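Local coordinates for protein SidF, inhibitor of growth family, member 3 (Legionella pneumophila subsp. pneumophila, PDB 4FYE) that probably removes the 3-phosphate from polyphosphorylated phosphatidylinositol lipids such as phosphatidylinositol 3,4,5-trisphosphate, at residues N420-V425 with N429-N434; C357-V362 with A442-Q447; P581-K586 with R595-Y600. The protein carries 1 engineered substitution. All blocks are in the same frame, centred on the assembly; numbering follows the deposited sequence.

Contact 1. Residues N420-V425 with N429-N434; sequences NWFRQV and NPLSDN
N434 faces the backbone of V425 with its side-chain amide and pairs with both its N-H and its C=O. OD1 accepts from V425 N at 3.0 Å with a bent bond (140°), while ND2 gives a nearly straight bond of 2.8 Å to V425 O, in the carbonyl plane and on a lone pair. Two bonds thus fix the rotation of the N434 amide. Q424 bends back at its second torsion to stack its own amide on that of N434, the planes 13° apart. Packing is tightest at V425, where CG1 sits only 3.3 Å from N429 CB and CG2 lies 4.0 Å from S432 CB; its unstaggered chi1 of 113° suggests strain or an uncertain methyl position. The side of W421 is looser and more open to solvent. There L431 CD1 reaches the edges of two rings, 4.1 Å from W421 CZ3 and 4.0 Å from F422 CE1, and W421 CE3 sits over the outer part of one face of the F422 ring. R423 points away and grips N420 O with NE and NH2. This ring-leucine packing brings together two type I beta turns, N420-R423 and N429-S432, and the N434-V425 pairing joins the chain just beyond each. The result is a two-turn loop between strand 402-416 and helix 438-458, in which the N434 amide pairs much as a peptide group would.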
loop_
_atom_site.group_PDB
_atom_site.type_symbol
_atom_site.label_atom_id
_atom_site.label_comp_id
_atom_site.label_asym_id
_atom_site.label_seq_id
_atom_site.Cartn_x
_atom_site.Cartn_y
_atom_site.Cartn_z
ATOM N N ASN A 420 -10.988 1.137 12.339
ATOM C CA ASN A 420 -12.204 0.329 12.489
ATOM C C ASN A 420 -12.970 0.795 13.746
ATOM O O ASN A 420 -12.732 1.858 14.287
ATOM C CB ASN A 420 -11.874 -1.155 12.560
ATOM C CG ASN A 420 -11.140 -1.494 13.854
ATOM O OD1 ASN A 420 -10.655 -2.621 14.057
ATOM N ND2 ASN A 420 -11.052 -0.519 14.740
ATOM N N TRP A 421 -13.949 0.024 14.179
ATOM C CA TRP A 421 -14.844 0.483 15.226
ATOM C C TRP A 421 -14.098 0.586 16.548
ATOM O O TRP A 421 -14.519 1.256 17.475
ATOM C CB TRP A 421 -16.021 -0.443 15.286
ATOM C CG TRP A 421 -17.125 0.004 16.236
ATOM C CD1 TRP A 421 -18.157 0.920 16.008
ATOM C CD2 TRP A 421 -17.303 -0.406 17.626
ATOM N NE1 TRP A 421 -18.937 1.092 17.129
ATOM C CE2 TRP A 421 -18.504 0.286 18.113
ATOM C CE3 TRP A 421 -16.634 -1.277 18.475
ATOM C CZ2 TRP A 421 -18.974 0.111 19.411
ATOM C CZ3 TRP A 421 -17.128 -1.453 19.786
ATOM C CH2 TRP A 421 -18.262 -0.772 20.231
ATOM N N PHE A 422 -12.962 -0.078 16.668
ATOM C CA PHE A 422 -12.219 -0.058 17.897
ATOM C C PHE A 422 -11.166 1.021 17.963
ATOM O O PHE A 422 -10.488 1.091 18.940
ATOM C CB PHE A 422 -11.671 -1.456 18.258
ATOM C CG PHE A 422 -12.751 -2.571 18.276
ATOM C CD1 PHE A 422 -13.437 -2.881 19.450
ATOM C CD2 PHE A 422 -13.043 -3.334 17.122
ATOM C CE1 PHE A 422 -14.422 -3.901 19.473
ATOM C CE2 PHE A 422 -13.996 -4.351 17.139
ATOM C CZ PHE A 422 -14.701 -4.628 18.305
ATOM N N ARG A 423 -11.105 1.922 16.982
ATOM C CA ARG A 423 -9.962 2.844 16.824
ATOM C C ARG A 423 -9.682 3.728 18.053
ATOM O O ARG A 423 -8.550 4.135 18.290
ATOM C CB ARG A 423 -10.121 3.713 15.520
ATOM C CG ARG A 423 -10.997 4.977 15.694
ATOM C CD ARG A 423 -11.453 5.634 14.387
ATOM N NE ARG A 423 -12.594 4.836 14.163
ATOM C CZ ARG A 423 -13.867 5.162 14.274
ATOM N NH1 ARG A 423 -14.362 6.420 14.445
ATOM N NH2 ARG A 423 -14.637 4.130 14.103
ATOM N N GLN A 424 -10.710 4.044 18.835
ATOM C CA GLN A 424 -10.530 4.956 19.986
ATOM C C GLN A 424 -11.704 4.829 20.895
ATOM O O GLN A 424 -12.645 5.607 20.858
ATOM C CB GLN A 424 -10.352 6.422 19.598
ATOM C CG GLN A 424 -9.824 7.306 20.789
ATOM C CD GLN A 424 -8.314 7.093 21.031
ATOM O OE1 GLN A 424 -7.718 6.241 20.398
ATOM N NE2 GLN A 424 -7.710 7.852 21.937
ATOM N N VAL A 425 -11.635 3.809 21.705
ATOM C CA VAL A 425 -12.694 3.380 22.618
ATOM C C VAL A 425 -12.741 4.337 23.847
ATOM O O VAL A 425 -11.752 4.995 24.181
ATOM C CB VAL A 425 -12.174 1.983 22.970
ATOM C CG1 VAL A 425 -11.712 1.772 24.450
ATOM C CG2 VAL A 425 -12.897 0.904 22.195
ATOM N N ASN A 429 -13.175 1.315 28.788
ATOM C CA ASN A 429 -13.734 0.286 27.939
ATOM C C ASN A 429 -12.733 -0.861 27.762
ATOM O O ASN A 429 -11.636 -0.659 27.297
ATOM C CB ASN A 429 -14.125 0.886 26.595
ATOM C CG ASN A 429 -15.048 -0.019 25.816
ATOM O OD1 ASN A 429 -16.062 0.426 25.288
ATOM N ND2 ASN A 429 -14.722 -1.294 25.768
ATOM N N PRO A 430 -13.105 -2.073 28.158
ATOM C CA PRO A 430 -12.070 -3.106 28.106
ATOM C C PRO A 430 -11.859 -3.639 26.697
ATOM O O PRO A 430 -11.019 -4.494 26.530
ATOM C CB PRO A 430 -12.666 -4.214 28.978
ATOM C CG PRO A 430 -14.132 -4.040 28.764
ATOM C CD PRO A 430 -14.336 -2.563 28.794
ATOM N N LEU A 431 -12.609 -3.179 25.690
ATOM C CA LEU A 431 -12.467 -3.791 24.364
ATOM C C LEU A 431 -11.236 -3.370 23.608
ATOM O O LEU A 431 -10.985 -3.860 22.568
ATOM C CB LEU A 431 -13.674 -3.533 23.463
ATOM C CG LEU A 431 -14.971 -4.072 24.010
ATOM C CD1 LEU A 431 -16.072 -3.605 23.103
ATOM C CD2 LEU A 431 -14.929 -5.588 24.191
ATOM N N SER A 432 -10.460 -2.447 24.111
ATOM C CA SER A 432 -9.273 -2.083 23.355
ATOM C C SER A 432 -8.453 -1.180 24.262
ATOM O O SER A 432 -8.951 -0.692 25.264
ATOM C CB SER A 432 -9.680 -1.399 22.029
ATOM O OG SER A 432 -8.566 -1.008 21.266
ATOM N N ASP A 433 -7.195 -0.997 23.920
ATOM C CA ASP A 433 -6.305 -0.256 24.749
ATOM C C ASP A 433 -5.761 0.808 23.766
ATOM O O ASP A 433 -4.933 0.502 22.936
ATOM C CB ASP A 433 -5.238 -1.218 25.234
ATOM C CG ASP A 433 -4.131 -0.533 26.048
ATOM O OD1 ASP A 433 -4.193 0.689 26.357
ATOM O OD2 ASP A 433 -3.180 -1.247 26.417
ATOM N N ASN A 434 -6.274 2.033 23.848
ATOM C CA ASN A 434 -5.878 3.151 23.005
ATOM C C ASN A 434 -4.412 3.574 23.152
ATOM O O ASN A 434 -3.871 4.194 22.241
ATOM C CB ASN A 434 -6.703 4.414 23.323
ATOM C CG ASN A 434 -8.227 4.239 23.182
ATOM O OD1 ASN A 434 -8.731 3.344 22.501
ATOM N ND2 ASN A 434 -8.972 5.134 23.849
#

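Contact 2. Residues C357-V362 with A442-Q447; sequences CYTQVV and ARFVNQ
F444 drops from helix 438-458 to C357 on strand 353-360, and its ring makes the whole of this small contact. Its CB points toward the strand, and CG stands anti to the backbone N (chi1 175°), which sends the ring outward from the helix. CB, CG and the two CD atoms span the gap between the elements, whose nearest CA atoms, those of C357 and F444, are still 9.5 Å apart. The far end of the ring does the touching. CE1 lies 3.9 Å from C357 SG and CZ 4.0 Å from the same sulfur, so the thiol straddles the bond between these two carbons. CZ also approaches T359 CG2, more loosely, at 4.5 Å and obliquely. The sulfur is 5.1 Å from the ring centroid and 89° off the ring normal: a Cys sulfur-aromatic contact made in the plane of the ring, at its hydrogen-bearing edge. Such an approach would let the sulfur lone pairs face the slightly positive ring hydrogens. All three residues are buried, with M631 of helix 626-637 and S415 of the neighbouring strand also packing on F444. C357 and T359 are positioned by the sheet itself, through backbone bonds to strand 641-645 and through N642, whose ND2 serves both C357 O and T359 OG1. Y358 packs instead against helix 373-387. Helices on both faces of a mixed sheet give an alpha/beta/alpha layering; strand 641-645, beside C357, leads through a short loop into helix 652-668, consistent with the strand-loop-helix that carries the P-loop in CX5R phosphatases.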
loop_
_atom_site.group_PDB
_atom_site.type_symbol
_atom_site.label_atom_id
_atom_site.label_comp_id
_atom_site.label_asym_id
_atom_site.label_seq_id
_atom_site.Cartn_x
_atom_site.Cartn_y
_atom_site.Cartn_z
ATOM N N CYS A 357 8.080 5.530 4.878
ATOM C CA CYS A 357 7.027 6.034 5.768
ATOM C C CYS A 357 5.829 5.058 5.745
ATOM O O CYS A 357 5.063 4.985 4.778
ATOM C CB CYS A 357 6.585 7.448 5.349
ATOM S SG CYS A 357 5.173 8.083 6.341
ATOM N N TYR A 358 5.681 4.284 6.795
ATOM C CA TYR A 358 4.651 3.259 6.817
ATOM C C TYR A 358 3.435 3.841 7.545
ATOM O O TYR A 358 3.467 4.011 8.734
ATOM C CB TYR A 358 5.243 1.991 7.468
ATOM C CG TYR A 358 4.268 0.883 7.677
ATOM C CD1 TYR A 358 3.278 0.598 6.740
ATOM C CD2 TYR A 358 4.350 0.072 8.795
ATOM C CE1 TYR A 358 2.378 -0.444 6.950
ATOM C CE2 TYR A 358 3.434 -0.936 9.024
ATOM C CZ TYR A 358 2.446 -1.191 8.112
ATOM O OH TYR A 358 1.551 -2.237 8.350
ATOM N N THR A 359 2.370 4.229 6.860
ATOM C CA THR A 359 1.197 4.644 7.660
ATOM C C THR A 359 0.272 3.439 7.864
ATOM O O THR A 359 -0.499 3.062 6.998
ATOM C CB THR A 359 0.466 5.835 7.067
ATOM O OG1 THR A 359 0.267 5.557 5.723
ATOM C CG2 THR A 359 1.369 7.150 7.143
ATOM N N GLN A 360 0.392 2.817 9.024
ATOM C CA GLN A 360 -0.414 1.637 9.320
ATOM C C GLN A 360 -1.779 2.079 9.847
ATOM O O GLN A 360 -1.914 3.173 10.448
ATOM C CB GLN A 360 0.311 0.830 10.386
ATOM C CG GLN A 360 -0.234 -0.535 10.666
ATOM C CD GLN A 360 0.513 -1.204 11.832
ATOM O OE1 GLN A 360 0.671 -0.619 12.937
ATOM N NE2 GLN A 360 0.962 -2.442 11.599
ATOM N N VAL A 361 -2.767 1.206 9.689
ATOM C CA VAL A 361 -4.152 1.573 9.879
ATOM C C VAL A 361 -5.028 0.467 10.593
ATOM O O VAL A 361 -6.215 0.558 10.706
ATOM C CB VAL A 361 -4.605 2.071 8.493
ATOM C CG1 VAL A 361 -5.611 1.181 7.853
ATOM C CG2 VAL A 361 -4.904 3.559 8.487
ATOM N N VAL A 362 -4.365 -0.564 11.085
ATOM C CA VAL A 362 -4.789 -1.585 12.086
ATOM C C VAL A 362 -5.158 -0.964 13.462
ATOM O O VAL A 362 -4.871 0.163 13.720
ATOM C CB VAL A 362 -3.529 -2.482 12.188
ATOM C CG1 VAL A 362 -3.012 -2.687 13.600
ATOM C CG2 VAL A 362 -3.538 -3.700 11.252
ATOM N N ALA A 442 3.293 10.003 18.713
ATOM C CA ALA A 442 4.011 11.234 19.078
ATOM C C ALA A 442 5.509 11.316 18.565
ATOM O O ALA A 442 5.930 12.328 17.979
ATOM C CB ALA A 442 3.902 11.515 20.579
ATOM N N ARG A 443 6.314 10.277 18.759
ATOM C CA ARG A 443 7.606 10.219 18.085
ATOM C C ARG A 443 7.476 10.562 16.578
ATOM O O ARG A 443 8.118 11.520 16.082
ATOM C CB ARG A 443 8.168 8.823 18.253
ATOM C CG ARG A 443 9.511 8.557 17.558
ATOM C CD ARG A 443 10.237 7.466 18.332
ATOM N NE ARG A 443 11.477 7.101 17.692
ATOM C CZ ARG A 443 11.597 6.172 16.752
ATOM N NH1 ARG A 443 10.539 5.475 16.372
ATOM N NH2 ARG A 443 12.806 5.913 16.238
ATOM N N PHE A 444 6.633 9.793 15.871
ATOM C CA PHE A 444 6.386 9.991 14.429
ATOM C C PHE A 444 6.002 11.443 14.133
ATOM O O PHE A 444 6.556 12.079 13.241
ATOM C CB PHE A 444 5.287 9.021 13.978
ATOM C CG PHE A 444 4.854 9.193 12.542
ATOM C CD1 PHE A 444 5.526 8.552 11.519
ATOM C CD2 PHE A 444 3.753 9.991 12.231
ATOM C CE1 PHE A 444 5.114 8.699 10.200
ATOM C CE2 PHE A 444 3.328 10.130 10.938
ATOM C CZ PHE A 444 4.014 9.486 9.909
ATOM N N VAL A 445 5.099 12.010 14.913
ATOM C CA VAL A 445 4.729 13.372 14.641
ATOM C C VAL A 445 5.957 14.270 14.742
ATOM O O VAL A 445 6.235 15.088 13.838
ATOM C CB VAL A 445 3.527 13.831 15.499
ATOM C CG1 VAL A 445 3.377 15.348 15.468
ATOM C CG2 VAL A 445 2.235 13.184 14.988
ATOM N N ASN A 446 6.742 14.109 15.806
ATOM C CA ASN A 446 7.966 14.936 15.952
ATOM C C ASN A 446 8.927 14.742 14.750
ATOM O O ASN A 446 9.468 15.702 14.185
ATOM C CB ASN A 446 8.702 14.572 17.224
ATOM C CG ASN A 446 8.012 15.038 18.458
ATOM O OD1 ASN A 446 7.320 16.074 18.463
ATOM N ND2 ASN A 446 8.214 14.286 19.554
ATOM N N GLN A 447 9.128 13.498 14.355
ATOM C CA GLN A 447 10.069 13.242 13.256
ATOM C C GLN A 447 9.659 13.983 12.006
ATOM O O GLN A 447 10.456 14.696 11.419
ATOM C CB GLN A 447 10.120 11.772 12.941
ATOM C CG GLN A 447 10.548 10.940 14.127
ATOM C CD GLN A 447 10.555 9.453 13.825
ATOM O OE1 GLN A 447 9.569 8.879 13.369
ATOM N NE2 GLN A 447 11.688 8.825 14.075
#

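Contact 3. Residues P581-K586 with R595-Y600; sequences PVIQNK and RLQHFY
I583 lays its CD1 between two residues of the facing helix, 3.9 Å from L596 CB and equally 3.9 Å from Q597 CG. Its CG1 is anti to the carbonyl carbon (chi1 -73°) and the chain then extends, which carries CD1 out to that helix. I583 and L596 lie alongside, their chains running in opposing senses, while Q597 crosses at a slant. The other branch, I583 CG2, comes 4.0 Å from Q597 NE2, an amide whose polar partner is D672 O; Q597 therefore lends its aliphatic chain to this interface and its polar end to another part of the protein. V582 stands crosswise to L596, with CG1 4.1 Å from L596 CD2. Apart from the Q597 amide, the packing is aliphatic, and I583 and L596 are the buried pair. Helix 522-583 is kinked at P581 and ends at I583. L596 also packs on I579, and about one turn further along F599 and Y600 meet L575 and L572 of the same helix. Residues thus pair in reverse order along the chain, typical of an antiparallel helical hairpin, here formed by helices 522-583 and 590-614 close to their connecting loop.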
loop_
_atom_site.group_PDB
_atom_site.type_symbol
_atom_site.label_atom_id
_atom_site.label_comp_id
_atom_site.label_asym_id
_atom_site.label_seq_id
_atom_site.Cartn_x
_atom_site.Cartn_y
_atom_site.Cartn_z
ATOM N N PRO A 581 -1.795 33.249 -7.884
ATOM C CA PRO A 581 -1.884 34.039 -9.111
ATOM C C PRO A 581 -0.586 33.971 -9.912
ATOM O O PRO A 581 -0.637 34.092 -11.142
ATOM C CB PRO A 581 -2.129 35.473 -8.599
ATOM C CG PRO A 581 -1.463 35.502 -7.258
ATOM C CD PRO A 581 -1.734 34.123 -6.692
ATOM N N VAL A 582 0.548 33.773 -9.218
ATOM C CA VAL A 582 1.830 33.535 -9.880
ATOM C C VAL A 582 1.823 32.159 -10.508
ATOM O O VAL A 582 2.338 31.963 -11.606
ATOM C CB VAL A 582 3.056 33.671 -8.941
ATOM C CG1 VAL A 582 4.344 33.259 -9.668
ATOM C CG2 VAL A 582 3.196 35.104 -8.433
ATOM N N ILE A 583 1.226 31.201 -9.830
ATOM C CA ILE A 583 1.263 29.841 -10.353
ATOM C C ILE A 583 0.482 29.782 -11.680
ATOM O O ILE A 583 0.941 29.205 -12.689
ATOM C CB ILE A 583 0.766 28.824 -9.290
ATOM C CG1 ILE A 583 1.844 28.667 -8.203
ATOM C CG2 ILE A 583 0.377 27.491 -9.931
ATOM C CD1 ILE A 583 1.411 27.893 -6.977
ATOM N N GLN A 584 -0.683 30.424 -11.675
ATOM C CA GLN A 584 -1.541 30.470 -12.844
ATOM C C GLN A 584 -1.016 31.402 -13.960
ATOM O O GLN A 584 -1.600 31.469 -15.043
ATOM C CB GLN A 584 -2.939 30.878 -12.408
ATOM C CG GLN A 584 -3.408 30.118 -11.179
ATOM C CD GLN A 584 -4.901 30.226 -10.965
ATOM O OE1 GLN A 584 -5.354 30.580 -9.876
ATOM N NE2 GLN A 584 -5.680 29.918 -12.004
ATOM N N ASN A 585 0.084 32.110 -13.699
ATOM C CA ASN A 585 0.707 32.998 -14.703
ATOM C C ASN A 585 1.176 32.186 -15.910
ATOM O O ASN A 585 2.076 31.339 -15.793
ATOM C CB ASN A 585 1.882 33.800 -14.088
ATOM C CG ASN A 585 2.438 34.875 -15.016
ATOM O OD1 ASN A 585 1.917 35.995 -15.089
ATOM N ND2 ASN A 585 3.537 34.552 -15.691
ATOM N N LYS A 586 0.569 32.454 -17.067
ATOM C CA LYS A 586 0.893 31.718 -18.292
ATOM C C LYS A 586 2.391 31.802 -18.701
ATOM O O LYS A 586 2.812 31.163 -19.673
ATOM C CB LYS A 586 -0.104 32.061 -19.436
ATOM C CG LYS A 586 -0.008 33.438 -20.111
ATOM C CD LYS A 586 0.517 33.336 -21.550
ATOM C CE LYS A 586 -0.099 34.378 -22.477
ATOM N NZ LYS A 586 0.577 35.706 -22.412
ATOM N N ARG A 595 8.286 24.659 -7.197
ATOM C CA ARG A 595 8.838 25.140 -5.957
ATOM C C ARG A 595 7.661 25.602 -5.122
ATOM O O ARG A 595 7.574 25.299 -3.943
ATOM C CB ARG A 595 9.810 26.325 -6.193
ATOM C CG ARG A 595 11.213 25.964 -6.668
ATOM C CD ARG A 595 11.846 27.168 -7.365
ATOM N NE ARG A 595 13.153 26.942 -7.982
ATOM C CZ ARG A 595 13.439 25.979 -8.868
ATOM N NH1 ARG A 595 12.522 25.082 -9.228
ATOM N NH2 ARG A 595 14.664 25.895 -9.385
ATOM N N LEU A 596 6.750 26.335 -5.746
ATOM C CA LEU A 596 5.739 27.059 -4.975
ATOM C C LEU A 596 4.647 26.142 -4.424
ATOM O O LEU A 596 4.044 26.431 -3.385
ATOM C CB LEU A 596 5.135 28.176 -5.822
ATOM C CG LEU A 596 5.962 29.474 -5.877
ATOM C CD1 LEU A 596 7.441 29.200 -6.058
ATOM C CD2 LEU A 596 5.469 30.427 -6.951
ATOM N N GLN A 597 4.417 25.043 -5.130
ATOM C CA GLN A 597 3.411 24.053 -4.771
ATOM C C GLN A 597 3.990 23.127 -3.733
ATOM O O GLN A 597 3.343 22.840 -2.726
ATOM C CB GLN A 597 2.985 23.262 -6.005
ATOM C CG GLN A 597 2.402 24.134 -7.119
ATOM C CD GLN A 597 2.248 23.379 -8.425
ATOM O OE1 GLN A 597 3.080 22.528 -8.761
ATOM N NE2 GLN A 597 1.163 23.663 -9.164
ATOM N N HIS A 598 5.217 22.672 -3.977
ATOM C CA HIS A 598 5.926 21.886 -2.984
ATOM C C HIS A 598 5.950 22.601 -1.681
ATOM O O HIS A 598 5.551 22.030 -0.678
ATOM C CB HIS A 598 7.355 21.568 -3.395
ATOM C CG HIS A 598 8.160 20.868 -2.299
ATOM N ND1 HIS A 598 7.874 19.606 -1.872
ATOM C CD2 HIS A 598 9.252 21.311 -1.532
ATOM C CE1 HIS A 598 8.749 19.262 -0.897
ATOM N NE2 HIS A 598 9.582 20.310 -0.684
ATOM N N PHE A 599 6.401 23.849 -1.659
ATOM C CA PHE A 599 6.486 24.564 -0.367
ATOM C C PHE A 599 5.132 24.660 0.350
ATOM O O PHE A 599 4.980 24.329 1.539
ATOM C CB PHE A 599 7.081 25.978 -0.530
ATOM C CG PHE A 599 7.272 26.710 0.777
ATOM C CD1 PHE A 599 6.216 27.396 1.374
ATOM C CD2 PHE A 599 8.511 26.725 1.414
ATOM C CE1 PHE A 599 6.384 28.087 2.571
ATOM C CE2 PHE A 599 8.688 27.411 2.616
ATOM C CZ PHE A 599 7.623 28.087 3.194
ATOM N N TYR A 600 4.151 25.152 -0.377
ATOM C CA TYR A 600 2.845 25.339 0.183
ATOM C C TYR A 600 2.145 24.029 0.594
ATOM O O TYR A 600 1.410 23.986 1.589
ATOM C CB TYR A 600 1.981 26.020 -0.847
ATOM C CG TYR A 600 0.616 26.209 -0.332
ATOM C CD1 TYR A 600 -0.352 25.195 -0.455
ATOM C CD2 TYR A 600 0.293 27.368 0.364
ATOM C CE1 TYR A 600 -1.624 25.369 0.069
ATOM C CE2 TYR A 600 -0.967 27.559 0.897
ATOM C CZ TYR A 600 -1.921 26.564 0.741
ATOM O OH TYR A 600 -3.159 26.783 1.281
#

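Contact 2 belongs to the buried core, contact 1 to the surface and contact 3 to a partly buried helical edge. The loop of contact 1 leads into helix 438-458, which supplies F444 to contact 2; contact 1 is nested in the sequence closed by contact 2, their centres about 19 Å apart and the two not in contact. Contact 3 follows later in the chain, its centre about 43 Å from that of contact 1, and joins two other helices. The chemistry varies accordingly. The loop relies on side-chain to backbone hydrogen bonds plus aromatic rings on its outer side, the sheet-helix interface on a sulfur at a ring edge, and the hairpin on aliphatic chains.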